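Local coordinates for protein neutral ceramidase (Pseudomonas aeruginosa, PDB 2ZXC) that hydrolyses the N-acyl linkage of ceramides to give sphingosine and a free fatty acid, can also run the reverse synthesis, and binds zinc and magnesium, at residues 45-50 with 293-298; 96-101 with 216-221; 162-167 with 457-462; 540-545 with 613-618. All blocks are in the same frame, centred on the assembly; numbering follows the deposited sequence.

Interaction 1 (45-50 with 293-298)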
loop_
_atom_site.group_PDB
_atom_site.type_symbol
_atom_site.label_atom_id
_atom_site.label_comp_id
_atom_site.label_asym_id
_atom_site.label_seq_id
_atom_site.Cartn_x
_atom_site.Cartn_y
_atom_site.Cartn_z
ATOM N N PHE A 45 1.529 6.604 -13.195
ATOM C CA PHE A 45 1.095 7.793 -13.901
ATOM C C PHE A 45 2.322 8.537 -14.381
ATOM O O PHE A 45 3.054 9.117 -13.589
ATOM C CB PHE A 45 0.272 8.683 -12.968
ATOM C CG PHE A 45 -0.949 8.007 -12.420
ATOM C CD1 PHE A 45 -0.836 6.989 -11.478
ATOM C CD2 PHE A 45 -2.211 8.360 -12.874
ATOM C CE1 PHE A 45 -1.965 6.334 -11.001
ATOM C CE2 PHE A 45 -3.347 7.709 -12.404
ATOM C CZ PHE A 45 -3.224 6.695 -11.467
ATOM N N VAL A 46 2.560 8.494 -15.682
ATOM C CA VAL A 46 3.700 9.182 -16.248
ATOM C C VAL A 46 3.200 10.525 -16.752
ATOM O O VAL A 46 2.216 10.592 -17.483
ATOM C CB VAL A 46 4.308 8.391 -17.419
ATOM C CG1 VAL A 46 5.486 9.161 -18.003
ATOM C CG2 VAL A 46 4.751 7.002 -16.944
ATOM N N ILE A 47 3.862 11.599 -16.346
ATOM C CA ILE A 47 3.448 12.920 -16.793
ATOM C C ILE A 47 4.588 13.596 -17.542
ATOM O O ILE A 47 5.692 13.730 -17.014
ATOM C CB ILE A 47 3.022 13.817 -15.601
ATOM C CG1 ILE A 47 1.931 13.126 -14.781
ATOM C CG2 ILE A 47 2.492 15.145 -16.115
ATOM C CD1 ILE A 47 1.543 13.883 -13.514
ATOM N N GLU A 48 4.321 14.000 -18.782
ATOM C CA GLU A 48 5.323 14.685 -19.592
ATOM C C GLU A 48 4.932 16.129 -19.827
ATOM O O GLU A 48 3.752 16.457 -19.967
ATOM C CB GLU A 48 5.523 13.994 -20.938
ATOM C CG GLU A 48 6.437 12.794 -20.869
ATOM C CD GLU A 48 7.036 12.452 -22.215
ATOM O OE1 GLU A 48 6.272 12.356 -23.197
ATOM O OE2 GLU A 48 8.269 12.278 -22.290
ATOM N N GLU A 49 5.940 16.988 -19.901
ATOM C CA GLU A 49 5.699 18.407 -20.073
ATOM C C GLU A 49 6.063 19.073 -21.399
ATOM O O GLU A 49 7.237 19.283 -21.706
ATOM C CB GLU A 49 6.387 19.167 -18.946
ATOM C CG GLU A 49 5.989 20.624 -18.876
ATOM C CD GLU A 49 7.159 21.536 -18.569
ATOM O OE1 GLU A 49 8.251 21.030 -18.226
ATOM O OE2 GLU A 49 6.978 22.768 -18.672
ATOM N N ALA A 50 5.021 19.419 -22.151
ATOM C CA ALA A 50 5.088 20.135 -23.427
ATOM C C ALA A 50 6.388 20.211 -24.230
ATOM O O ALA A 50 6.808 19.254 -24.885
ATOM C CB ALA A 50 4.571 21.559 -23.203
ATOM N N GLY A 293 1.792 24.875 -16.036
ATOM C CA GLY A 293 3.092 25.278 -15.551
ATOM C C GLY A 293 4.098 24.161 -15.680
ATOM O O GLY A 293 3.761 23.040 -16.064
ATOM N N GLU A 294 5.340 24.467 -15.336
ATOM C CA GLU A 294 6.415 23.505 -15.437
ATOM C C GLU A 294 6.280 22.285 -14.540
ATOM O O GLU A 294 5.467 22.230 -13.606
ATOM C CB GLU A 294 7.751 24.182 -15.132
ATOM C CG GLU A 294 7.792 24.811 -13.752
ATOM C CD GLU A 294 9.186 25.227 -13.332
ATOM O OE1 GLU A 294 9.313 25.878 -12.274
ATOM O OE2 GLU A 294 10.154 24.902 -14.050
ATOM N N LEU A 295 7.111 21.305 -14.857
ATOM C CA LEU A 295 7.199 20.066 -14.122
ATOM C C LEU A 295 8.611 20.185 -13.588
ATOM O O LEU A 295 9.479 20.716 -14.273
ATOM C CB LEU A 295 7.115 18.879 -15.076
ATOM C CG LEU A 295 5.965 17.889 -14.929
ATOM C CD1 LEU A 295 4.629 18.611 -14.980
ATOM C CD2 LEU A 295 6.081 16.847 -16.040
ATOM N N ASP A 296 8.843 19.729 -12.367
ATOM C CA ASP A 296 10.176 19.795 -11.796
ATOM C C ASP A 296 10.194 18.849 -10.620
ATOM O O ASP A 296 9.146 18.372 -10.190
ATOM C CB ASP A 296 10.501 21.217 -11.330
ATOM C CG ASP A 296 11.999 21.462 -11.198
ATOM O OD1 ASP A 296 12.780 20.489 -11.271
ATOM O OD2 ASP A 296 12.399 22.629 -11.018
ATOM N N SER A 297 11.379 18.573 -10.096
ATOM C CA SER A 297 11.478 17.667 -8.973
ATOM C C SER A 297 12.804 17.786 -8.252
ATOM O O SER A 297 13.753 18.385 -8.749
ATOM C CB SER A 297 11.309 16.227 -9.453
ATOM O OG SER A 297 12.439 15.824 -10.212
ATOM N N ARG A 298 12.842 17.205 -7.062
ATOM C CA ARG A 298 14.034 17.170 -6.231
ATOM C C ARG A 298 13.940 15.893 -5.419
ATOM O O ARG A 298 12.853 15.478 -5.021
ATOM C CB ARG A 298 14.097 18.375 -5.289
ATOM C CG ARG A 298 14.351 19.714 -5.978
ATOM C CD ARG A 298 15.734 19.779 -6.620
ATOM N NE ARG A 298 16.053 21.143 -7.033
ATOM C CZ ARG A 298 15.472 21.779 -8.049
ATOM N NH1 ARG A 298 14.541 21.176 -8.780
ATOM N NH2 ARG A 298 15.799 23.032 -8.310
#
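OE1 of Glu-294, a residue whose backbone and CB lie against the carboxylate of Glu-49, is held in a salt bridge by Arg-489 and reached by Arg-399 in a longer, weak ion pair. The two acids themselves stay apart, OE2 of Glu-49 and OE2 of Glu-294 being 6.0 Å from each other. With CG anti to its backbone N (chi1 -169°), Glu-49 reaches over to segment 293-298, where its OE2 meets CA of Glu-294 at 3.4 Å and its OE1 stands 3.6 Å from the backbone N of Leu-295 without a hydrogen bond. Glu-49 and Leu-295 run past each other in opposite senses, CB of the acid resting 3.7 Å from CD2 of the leucine. That same methyl presses on the Ile-47 backbone, CD2 to O 3.3 Å, and touches Ile-47 CG2 at 4.0 Å. Here two different sheets meet: strand 41-49 belongs to the large mixed sheet and strand 295-303 borders a four-stranded one, the N-to-C directions of their short segments standing 119° apart. Leu-56 and Ile-400 extend the apolar seam around Leu-295. On the far side of strand 295-298, Asp-296 OD1 accepts from Ser-297 N at 2.6 Å, while its salt bridge to Arg-298 NH1 spans 3.1 Å from that same OD1; Leu-486 of helix 471-488 packs on both residues.

Interaction 2 (96-101 with 216-221). With ZN (zinc ion), chain C.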
loop_
_atom_site.group_PDB
_atom_site.type_symbol
_atom_site.label_atom_id
_atom_site.label_comp_id
_atom_site.label_asym_id
_atom_site.label_seq_id
_atom_site.Cartn_x
_atom_site.Cartn_y
_atom_site.Cartn_z
ATOM N N THR A 96 -0.912 2.431 -0.583
ATOM C CA THR A 96 -2.240 2.728 -0.051
ATOM C C THR A 96 -2.284 2.391 1.429
ATOM O O THR A 96 -3.217 2.769 2.144
ATOM C CB THR A 96 -3.295 1.871 -0.732
ATOM O OG1 THR A 96 -2.948 0.496 -0.545
ATOM C CG2 THR A 96 -3.367 2.177 -2.235
ATOM N N HIS A 97 -1.274 1.652 1.872
ATOM C CA HIS A 97 -1.152 1.220 3.251
ATOM C C HIS A 97 -2.202 0.177 3.620
ATOM O O HIS A 97 -2.728 0.176 4.743
ATOM C CB HIS A 97 -1.242 2.418 4.196
ATOM C CG HIS A 97 -0.762 2.135 5.584
ATOM N ND1 HIS A 97 0.364 1.383 5.842
ATOM C CD2 HIS A 97 -1.213 2.564 6.788
ATOM C CE1 HIS A 97 0.588 1.364 7.144
ATOM N NE2 HIS A 97 -0.353 2.072 7.740
ATOM N N THR A 98 -2.515 -0.701 2.669
ATOM C CA THR A 98 -3.453 -1.790 2.930
ATOM C C THR A 98 -2.717 -2.757 3.845
ATOM O O THR A 98 -1.510 -2.972 3.689
ATOM C CB THR A 98 -3.839 -2.560 1.659
ATOM O OG1 THR A 98 -4.616 -3.705 2.025
ATOM C CG2 THR A 98 -2.597 -3.029 0.902
ATOM N N HIS A 99 -3.444 -3.351 4.782
ATOM C CA HIS A 99 -2.849 -4.277 5.734
ATOM C C HIS A 99 -3.139 -5.738 5.388
ATOM O O HIS A 99 -2.894 -6.635 6.203
ATOM C CB HIS A 99 -3.373 -3.959 7.145
ATOM C CG HIS A 99 -2.771 -2.729 7.757
ATOM N ND1 HIS A 99 -2.699 -1.522 7.095
ATOM C CD2 HIS A 99 -2.209 -2.522 8.974
ATOM C CE1 HIS A 99 -2.118 -0.626 7.875
ATOM N NE2 HIS A 99 -1.811 -1.208 9.021
ATOM N N SER A 100 -3.646 -5.982 4.184
ATOM C CA SER A 100 -3.987 -7.344 3.782
ATOM C C SER A 100 -3.154 -7.892 2.627
ATOM O O SER A 100 -3.678 -8.549 1.721
ATOM C CB SER A 100 -5.477 -7.417 3.429
ATOM O OG SER A 100 -6.266 -6.919 4.498
ATOM N N GLY A 101 -1.853 -7.619 2.663
ATOM C CA GLY A 101 -0.972 -8.117 1.626
ATOM C C GLY A 101 0.173 -8.909 2.230
ATOM O O GLY A 101 0.494 -8.734 3.409
ATOM N N SER A 216 -5.918 -8.575 -0.057
ATOM C CA SER A 216 -6.885 -7.556 -0.427
ATOM C C SER A 216 -6.321 -6.142 -0.424
ATOM O O SER A 216 -5.536 -5.784 0.453
ATOM C CB SER A 216 -8.079 -7.621 0.529
ATOM O OG SER A 216 -8.857 -6.437 0.460
ATOM N N PRO A 217 -6.710 -5.326 -1.423
ATOM C CA PRO A 217 -6.280 -3.930 -1.576
ATOM C C PRO A 217 -6.993 -3.044 -0.556
ATOM O O PRO A 217 -6.752 -1.839 -0.497
ATOM C CB PRO A 217 -6.715 -3.585 -3.000
ATOM C CG PRO A 217 -6.668 -4.859 -3.693
ATOM C CD PRO A 217 -7.282 -5.814 -2.689
ATOM N N ASP A 218 -7.896 -3.654 0.209
ATOM C CA ASP A 218 -8.665 -2.973 1.247
ATOM C C ASP A 218 -9.585 -1.865 0.711
ATOM O O ASP A 218 -9.941 -1.861 -0.467
ATOM C CB ASP A 218 -7.723 -2.424 2.324
ATOM C CG ASP A 218 -8.385 -2.348 3.696
ATOM O OD1 ASP A 218 -9.050 -1.330 3.996
ATOM O OD2 ASP A 218 -8.250 -3.322 4.471
ATOM N N ASN A 219 -9.971 -0.921 1.563
ATOM C CA ASN A 219 -10.896 0.114 1.115
ATOM C C ASN A 219 -10.427 0.974 -0.052
ATOM O O ASN A 219 -11.217 1.271 -0.939
ATOM C CB ASN A 219 -11.343 1.000 2.290
ATOM C CG ASN A 219 -10.212 1.767 2.915
ATOM O OD1 ASN A 219 -9.560 2.578 2.258
ATOM N ND2 ASN A 219 -9.980 1.529 4.204
ATOM N N LYS A 220 -9.159 1.373 -0.075
ATOM C CA LYS A 220 -8.694 2.186 -1.191
ATOM C C LYS A 220 -8.658 1.337 -2.457
ATOM O O LYS A 220 -8.954 1.822 -3.551
ATOM C CB LYS A 220 -7.313 2.777 -0.900
ATOM C CG LYS A 220 -7.339 3.883 0.144
ATOM C CD LYS A 220 -5.999 4.576 0.245
ATOM C CE LYS A 220 -6.057 5.745 1.212
ATOM N NZ LYS A 220 -7.050 6.774 0.801
ATOM N N GLY A 221 -8.304 0.067 -2.297
ATOM C CA GLY A 221 -8.265 -0.834 -3.430
ATOM C C GLY A 221 -9.662 -1.049 -3.989
ATOM O O GLY A 221 -9.834 -1.174 -5.200
HETATM ZN ZN ZN C . -0.289 2.628 9.878
HETATM O O HOH W 1 -4.418 -1.108 -1.631
HETATM O O HOH W 2 -6.162 -4.611 5.644
HETATM O O HOH W 3 -0.433 0.774 10.394
#
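Thr-98 OG1 donates to Ser-216 O (2.8 Å) and accepts from Ser-100 N two residues on, closing an ST turn. This double use depends on OG1 lying anti to the threonine's backbone N (chi1 173°), which also brings it 3.4 Å from Asp-218 CB. Ser-216 N in turn donates to Ser-100 O at 2.9 Å, and the Ser-216 hydroxyl caps Asp-218 N at the entry to the helix. Around this tight centre the fit is mediated by water: one molecule links Thr-96 OG1 to Pro-217 O, another lies 2.7 Å from Asp-218 OD2 and 2.6 Å from Ser-100 OG. CD of Lys-220 packs on Thr-96, 3.8 Å from its backbone O and 3.9 Å from CB, the lysine NZ going on to Phe-201 O. His-97 takes no part in the packing and binds zinc through NE2 (2.2 Å), with His-204, Glu-411 and Tyr-448 completing the protein ligands. The contact thus seats the zinc-binding loop between strands 91-95 and 101-102 on the N-terminal end of helix 218-231.

Interaction 3 (162-167 with 457-462). With 2ED (N-[(1R,2R,3E)-2-hydroxy-1-(hydroxymethyl)heptadec-3-en-1-yl]acetamide), chain D.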
loop_
_atom_site.group_PDB
_atom_site.type_symbol
_atom_site.label_atom_id
_atom_site.label_comp_id
_atom_site.label_asym_id
_atom_site.label_seq_id
_atom_site.Cartn_x
_atom_site.Cartn_y
_atom_site.Cartn_z
ATOM N N LEU A 162 -7.301 10.641 19.426
ATOM C CA LEU A 162 -7.826 11.985 19.666
ATOM C C LEU A 162 -7.090 12.714 20.789
ATOM O O LEU A 162 -6.768 13.893 20.666
ATOM C CB LEU A 162 -9.316 11.918 20.007
ATOM C CG LEU A 162 -10.287 12.780 19.199
ATOM C CD1 LEU A 162 -11.517 13.040 20.044
ATOM C CD2 LEU A 162 -9.648 14.102 18.801
ATOM N N LEU A 163 -6.827 12.010 21.884
ATOM C CA LEU A 163 -6.138 12.609 23.018
ATOM C C LEU A 163 -4.871 13.350 22.597
ATOM O O LEU A 163 -4.643 14.482 23.011
ATOM C CB LEU A 163 -5.797 11.536 24.056
ATOM C CG LEU A 163 -4.889 12.008 25.195
ATOM C CD1 LEU A 163 -5.399 11.484 26.524
ATOM C CD2 LEU A 163 -3.468 11.539 24.938
ATOM N N SER A 164 -4.052 12.712 21.771
ATOM C CA SER A 164 -2.810 13.321 21.313
ATOM C C SER A 164 -3.085 14.454 20.336
ATOM O O SER A 164 -2.451 15.504 20.389
ATOM C CB SER A 164 -1.931 12.272 20.629
ATOM O OG SER A 164 -1.656 11.201 21.511
ATOM N N HIS A 165 -4.028 14.220 19.432
ATOM C CA HIS A 165 -4.384 15.206 18.422
ATOM C C HIS A 165 -4.791 16.549 19.031
ATOM O O HIS A 165 -4.372 17.606 18.558
ATOM C CB HIS A 165 -5.529 14.672 17.552
ATOM C CG HIS A 165 -6.014 15.650 16.528
ATOM N ND1 HIS A 165 -5.272 15.997 15.419
ATOM C CD2 HIS A 165 -7.149 16.386 16.466
ATOM C CE1 HIS A 165 -5.931 16.905 14.720
ATOM N NE2 HIS A 165 -7.072 17.159 15.335
ATOM N N LEU A 166 -5.604 16.502 20.080
ATOM C CA LEU A 166 -6.079 17.721 20.727
ATOM C C LEU A 166 -4.996 18.437 21.529
ATOM O O LEU A 166 -5.244 19.494 22.112
ATOM C CB LEU A 166 -7.271 17.398 21.631
ATOM C CG LEU A 166 -8.413 16.642 20.944
ATOM C CD1 LEU A 166 -9.505 16.345 21.964
ATOM C CD2 LEU A 166 -8.976 17.465 19.787
ATOM N N LYS A 167 -3.799 17.859 21.559
ATOM C CA LYS A 167 -2.685 18.464 22.275
ATOM C C LYS A 167 -2.097 19.591 21.438
ATOM O O LYS A 167 -1.364 20.432 21.955
ATOM C CB LYS A 167 -1.597 17.418 22.568
ATOM C CG LYS A 167 -1.929 16.467 23.716
ATOM C CD LYS A 167 -1.988 17.234 25.035
ATOM C CE LYS A 167 -3.266 16.941 25.813
ATOM N NZ LYS A 167 -3.052 15.985 26.932
ATOM N N ALA A 457 2.670 12.892 24.442
ATOM C CA ALA A 457 1.607 12.081 25.025
ATOM C C ALA A 457 1.918 10.597 24.851
ATOM O O ALA A 457 1.336 9.741 25.511
ATOM C CB ALA A 457 0.285 12.411 24.370
ATOM N N GLN A 458 2.835 10.306 23.942
ATOM C CA GLN A 458 3.249 8.941 23.661
ATOM C C GLN A 458 2.153 7.904 23.440
ATOM O O GLN A 458 2.192 6.812 24.015
ATOM C CB GLN A 458 4.211 8.444 24.744
ATOM C CG GLN A 458 5.630 8.915 24.524
ATOM C CD GLN A 458 6.215 8.384 23.230
ATOM O OE1 GLN A 458 6.507 7.195 23.108
ATOM N NE2 GLN A 458 6.381 9.265 22.254
ATOM N N GLU A 459 1.161 8.242 22.625
ATOM C CA GLU A 459 0.152 7.254 22.308
ATOM C C GLU A 459 0.847 6.415 21.239
ATOM O O GLU A 459 2.001 6.677 20.900
ATOM C CB GLU A 459 -1.131 7.901 21.775
ATOM C CG GLU A 459 -2.031 8.443 22.893
ATOM C CD GLU A 459 -3.447 8.757 22.427
ATOM O OE1 GLU A 459 -3.626 9.723 21.651
ATOM O OE2 GLU A 459 -4.382 8.034 22.838
ATOM N N TYR A 460 0.163 5.416 20.704
ATOM C CA TYR A 460 0.770 4.547 19.709
ATOM C C TYR A 460 1.681 5.206 18.661
ATOM O O TYR A 460 2.819 4.782 18.482
ATOM C CB TYR A 460 -0.310 3.746 18.987
ATOM C CG TYR A 460 0.268 2.789 17.979
ATOM C CD1 TYR A 460 0.841 1.583 18.382
ATOM C CD2 TYR A 460 0.274 3.101 16.625
ATOM C CE1 TYR A 460 1.407 0.707 17.454
ATOM C CE2 TYR A 460 0.835 2.238 15.692
ATOM C CZ TYR A 460 1.399 1.045 16.112
ATOM O OH TYR A 460 1.950 0.190 15.182
ATOM N N GLU A 461 1.193 6.230 17.965
ATOM C CA GLU A 461 2.003 6.872 16.928
ATOM C C GLU A 461 3.268 7.499 17.501
ATOM O O GLU A 461 4.324 7.486 16.867
ATOM C CB GLU A 461 1.190 7.939 16.183
ATOM C CG GLU A 461 -0.046 7.423 15.474
ATOM C CD GLU A 461 -1.156 7.041 16.436
ATOM O OE1 GLU A 461 -1.204 7.621 17.544
ATOM O OE2 GLU A 461 -1.989 6.176 16.085
ATOM N N GLY A 462 3.152 8.054 18.703
ATOM C CA GLY A 462 4.302 8.666 19.344
ATOM C C GLY A 462 5.339 7.618 19.695
ATOM O O GLY A 462 6.534 7.810 19.474
HETATM O O2 2ED D . -0.552 0.152 13.069
HETATM O O3 2ED D . -0.837 -4.131 14.677
HETATM O O1 2ED D . -1.173 -0.061 16.284
HETATM C C1 2ED D . -1.550 -1.824 14.680
HETATM C C2 2ED D . -2.061 -1.128 15.936
HETATM C C3 2ED D . -2.125 -2.122 17.071
HETATM C C4 2ED D . -1.907 -1.720 18.320
HETATM C C5 2ED D . -1.597 -0.269 18.602
HETATM C C6 2ED D . -1.320 -0.090 20.079
HETATM C C18 2ED D . -1.689 -0.234 12.854
HETATM C C19 2ED D . -2.533 0.337 11.752
HETATM N N 2ED D . -2.262 -1.189 13.581
HETATM C C 2ED D . -1.990 -3.282 14.645
HETATM O O HOH W 4 -6.888 9.066 22.683
HETATM O O HOH W 5 1.237 10.248 20.632
#
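Ser-164 grips one carboxylate oxygen of Glu-459 twice: its backbone N donates to OE1 at 3.0 Å, and its hydroxyl donates to the same OE1 over a distance that is very short in the model. The backbone N approaches from above the carboxylate, 40° out of its plane. Glu-459 can make both bonds because its chain runs out extended beyond CG, which passes 3.1 Å from Ser-164 OG. Leu-163 crosses obliquely over the acid, CD2 lying 3.7 Å from Glu-459 CD, and the same methyl touches Ala-457 CB at 3.9 Å. Two waters form the next layer. One receives Leu-163 N and donates to Glu-459 OE2 at 2.7 Å; the other receives Glu-459 N at 2.8 Å and donates to Ser-164 OG. Farther out, Glu-459 is the N-cap residue of helix 460-463, which follows helix 452-457 after Gln-458, a residue of positive phi. Glu-461 binds Arg-160 and Ser-161 and so ties this helix to the chain just ahead of helix 162-165. The bound ceramide lies over one face of the Tyr-460 ring, too tightly in the model to be relied on, and Tyr-460 meets the zinc ligand Tyr-448 edge-to-face. Since the carboxylate takes up N-H groups from the first turn of helix 162-165, one directly and one through water, the positive end of that helix would be expected to stabilise Glu-459 as the anion.

Interaction 4 (540-545 with 613-618)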
loop_
_atom_site.group_PDB
_atom_site.type_symbol
_atom_site.label_atom_id
_atom_site.label_comp_id
_atom_site.label_asym_id
_atom_site.label_seq_id
_atom_site.Cartn_x
_atom_site.Cartn_y
_atom_site.Cartn_z
ATOM N N VAL A 540 -22.119 -18.957 -4.876
ATOM C CA VAL A 540 -21.754 -20.262 -5.395
ATOM C C VAL A 540 -20.407 -20.618 -4.779
ATOM O O VAL A 540 -19.454 -19.841 -4.875
ATOM C CB VAL A 540 -21.618 -20.221 -6.938
ATOM C CG1 VAL A 540 -21.349 -21.616 -7.488
ATOM C CG2 VAL A 540 -22.882 -19.626 -7.549
ATOM N N THR A 541 -20.336 -21.772 -4.118
ATOM C CA THR A 541 -19.088 -22.223 -3.512
ATOM C C THR A 541 -18.699 -23.551 -4.134
ATOM O O THR A 541 -19.497 -24.489 -4.187
ATOM C CB THR A 541 -19.215 -22.408 -1.993
ATOM O OG1 THR A 541 -19.530 -21.149 -1.385
ATOM C CG2 THR A 541 -17.905 -22.937 -1.410
ATOM N N VAL A 542 -17.461 -23.622 -4.601
ATOM C CA VAL A 542 -16.933 -24.808 -5.250
ATOM C C VAL A 542 -15.523 -25.090 -4.714
ATOM O O VAL A 542 -14.860 -24.177 -4.226
ATOM C CB VAL A 542 -16.920 -24.567 -6.774
ATOM C CG1 VAL A 542 -15.842 -25.379 -7.433
ATOM C CG2 VAL A 542 -18.292 -24.902 -7.355
ATOM N N ALA A 543 -15.068 -26.342 -4.792
ATOM C CA ALA A 543 -13.735 -26.694 -4.285
ATOM C C ALA A 543 -12.964 -27.666 -5.175
ATOM O O ALA A 543 -13.548 -28.545 -5.813
ATOM C CB ALA A 543 -13.848 -27.262 -2.879
ATOM N N PHE A 544 -11.643 -27.508 -5.188
ATOM C CA PHE A 544 -10.764 -28.338 -6.009
ATOM C C PHE A 544 -9.560 -28.879 -5.248
ATOM O O PHE A 544 -9.153 -28.328 -4.226
ATOM C CB PHE A 544 -10.198 -27.524 -7.180
ATOM C CG PHE A 544 -11.221 -27.058 -8.167
ATOM C CD1 PHE A 544 -11.430 -27.761 -9.349
ATOM C CD2 PHE A 544 -11.940 -25.890 -7.943
ATOM C CE1 PHE A 544 -12.340 -27.302 -10.298
ATOM C CE2 PHE A 544 -12.852 -25.423 -8.885
ATOM C CZ PHE A 544 -13.051 -26.130 -10.067
ATOM N N VAL A 545 -8.989 -29.956 -5.774
ATOM C CA VAL A 545 -7.784 -30.537 -5.216
ATOM C C VAL A 545 -6.725 -29.647 -5.860
ATOM O O VAL A 545 -6.704 -29.490 -7.085
ATOM C CB VAL A 545 -7.590 -31.988 -5.685
ATOM C CG1 VAL A 545 -6.208 -32.486 -5.277
ATOM C CG2 VAL A 545 -8.691 -32.875 -5.087
ATOM N N TYR A 613 -23.278 -21.466 -16.462
ATOM C CA TYR A 613 -21.925 -21.085 -16.089
ATOM C C TYR A 613 -21.191 -22.258 -15.460
ATOM O O TYR A 613 -21.811 -23.217 -15.003
ATOM C CB TYR A 613 -21.973 -19.970 -15.045
ATOM C CG TYR A 613 -22.492 -18.642 -15.530
ATOM C CD1 TYR A 613 -21.618 -17.584 -15.775
ATOM C CD2 TYR A 613 -23.856 -18.434 -15.727
ATOM C CE1 TYR A 613 -22.090 -16.351 -16.203
ATOM C CE2 TYR A 613 -24.341 -17.205 -16.155
ATOM C CZ TYR A 613 -23.452 -16.170 -16.391
ATOM O OH TYR A 613 -23.931 -14.954 -16.814
ATOM N N TYR A 614 -19.865 -22.171 -15.443
ATOM C CA TYR A 614 -19.040 -23.174 -14.788
ATOM C C TYR A 614 -17.799 -22.474 -14.247
ATOM O O TYR A 614 -17.420 -21.400 -14.725
ATOM C CB TYR A 614 -18.662 -24.335 -15.720
ATOM C CG TYR A 614 -17.687 -24.042 -16.839
ATOM C CD1 TYR A 614 -18.136 -23.610 -18.088
ATOM C CD2 TYR A 614 -16.322 -24.279 -16.676
ATOM C CE1 TYR A 614 -17.249 -23.433 -19.150
ATOM C CE2 TYR A 614 -15.427 -24.102 -17.727
ATOM C CZ TYR A 614 -15.898 -23.682 -18.964
ATOM O OH TYR A 614 -15.021 -23.533 -20.017
ATOM N N ILE A 615 -17.188 -23.062 -13.227
ATOM C CA ILE A 615 -16.010 -22.464 -12.625
ATOM C C ILE A 615 -14.756 -23.254 -12.931
ATOM O O ILE A 615 -14.722 -24.477 -12.801
ATOM C CB ILE A 615 -16.184 -22.327 -11.098
ATOM C CG1 ILE A 615 -17.321 -21.336 -10.811
ATOM C CG2 ILE A 615 -14.869 -21.878 -10.451
ATOM C CD1 ILE A 615 -17.609 -21.113 -9.339
ATOM N N ARG A 616 -13.721 -22.536 -13.345
ATOM C CA ARG A 616 -12.453 -23.152 -13.676
ATOM C C ARG A 616 -11.388 -22.720 -12.680
ATOM O O ARG A 616 -11.329 -21.558 -12.284
ATOM C CB ARG A 616 -12.044 -22.753 -15.094
ATOM C CG ARG A 616 -10.760 -23.399 -15.561
ATOM C CD ARG A 616 -10.591 -23.252 -17.058
ATOM N NE ARG A 616 -9.333 -23.838 -17.504
ATOM C CZ ARG A 616 -8.928 -23.872 -18.768
ATOM N NH1 ARG A 616 -7.764 -24.427 -19.072
ATOM N NH2 ARG A 616 -9.686 -23.358 -19.728
ATOM N N HIS A 617 -10.557 -23.671 -12.270
ATOM C CA HIS A 617 -9.481 -23.403 -11.327
ATOM C C HIS A 617 -8.131 -23.659 -11.986
ATOM O O HIS A 617 -7.975 -24.609 -12.746
ATOM C CB HIS A 617 -9.622 -24.291 -10.082
ATOM C CG HIS A 617 -8.409 -24.296 -9.201
ATOM N ND1 HIS A 617 -7.883 -23.148 -8.651
ATOM C CD2 HIS A 617 -7.595 -25.306 -8.808
ATOM C CE1 HIS A 617 -6.796 -23.448 -7.960
ATOM N NE2 HIS A 617 -6.599 -24.752 -8.039
ATOM N N TYR A 618 -7.168 -22.790 -11.698
ATOM C CA TYR A 618 -5.815 -22.918 -12.222
ATOM C C TYR A 618 -4.916 -22.922 -10.996
ATOM O O TYR A 618 -5.080 -22.089 -10.099
ATOM C CB TYR A 618 -5.441 -21.720 -13.095
ATOM C CG TYR A 618 -6.244 -21.560 -14.361
ATOM C CD1 TYR A 618 -5.788 -22.078 -15.574
ATOM C CD2 TYR A 618 -7.441 -20.854 -14.356
ATOM C CE1 TYR A 618 -6.507 -21.887 -16.753
ATOM C CE2 TYR A 618 -8.168 -20.658 -15.526
ATOM C CZ TYR A 618 -7.696 -21.171 -16.718
ATOM O OH TYR A 618 -8.409 -20.935 -17.872
#
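A CH-pi contact joins Phe-544 and His-617: CB of the histidine sits over the ring centre, 3.5 Å from the Phe-544 centroid and 12° off the ring normal. The two side chains run past one another, heading opposite ways, and their rings meet obliquely, with centroids 5.3 Å apart. At the edge of the Phe-544 ring, near its plane, CZ approaches Ile-615 O at 3.6 Å. Apolar packing accounts for the rest, and Ile-615 is its centre. Its CD1 reaches Val-540 CG1 at 4.2 Å and Val-542 CG2 at 4.3 Å, while its CG2 lies 4.4 Å from Phe-544 CE2. These residues come from the two facing sheets of an immunoglobulin-like beta-sandwich, strand 539-546 from one and strand 611-622 from the other; the short segments cross at -35°, as in the aligned packing of such sandwiches. Thr-636, on the neighbouring strand 629-642, adds to the interface by touching Val-542 and Phe-544. Polar bonding does not cross between the two segments. It serves instead to fix individual groups: His-617 is hydrogen-bonded through ND1 to Phe-559 O, and Ile-615 N pairs with the hydroxyl of Thr-636.

From the N terminus, interaction 1 opens at strand 41-49 and closes at 293-298, joining the large mixed sheet to the four-stranded one. Interaction 2 is nested within that loop, setting the zinc-binding loop at 96-101 on the start of helix 218-231. Interaction 3 begins at 162-167, inside both loops, but closes only at 457-462, so it crosses both; its nearest atoms are about 7 Å from those of interaction 2. Interaction 4 follows in series, closing its own loop between the sheets of the C-terminal sandwich. Interactions 3 and 4 lie on opposite sides of the chain's centre, their centres about 48 Å apart.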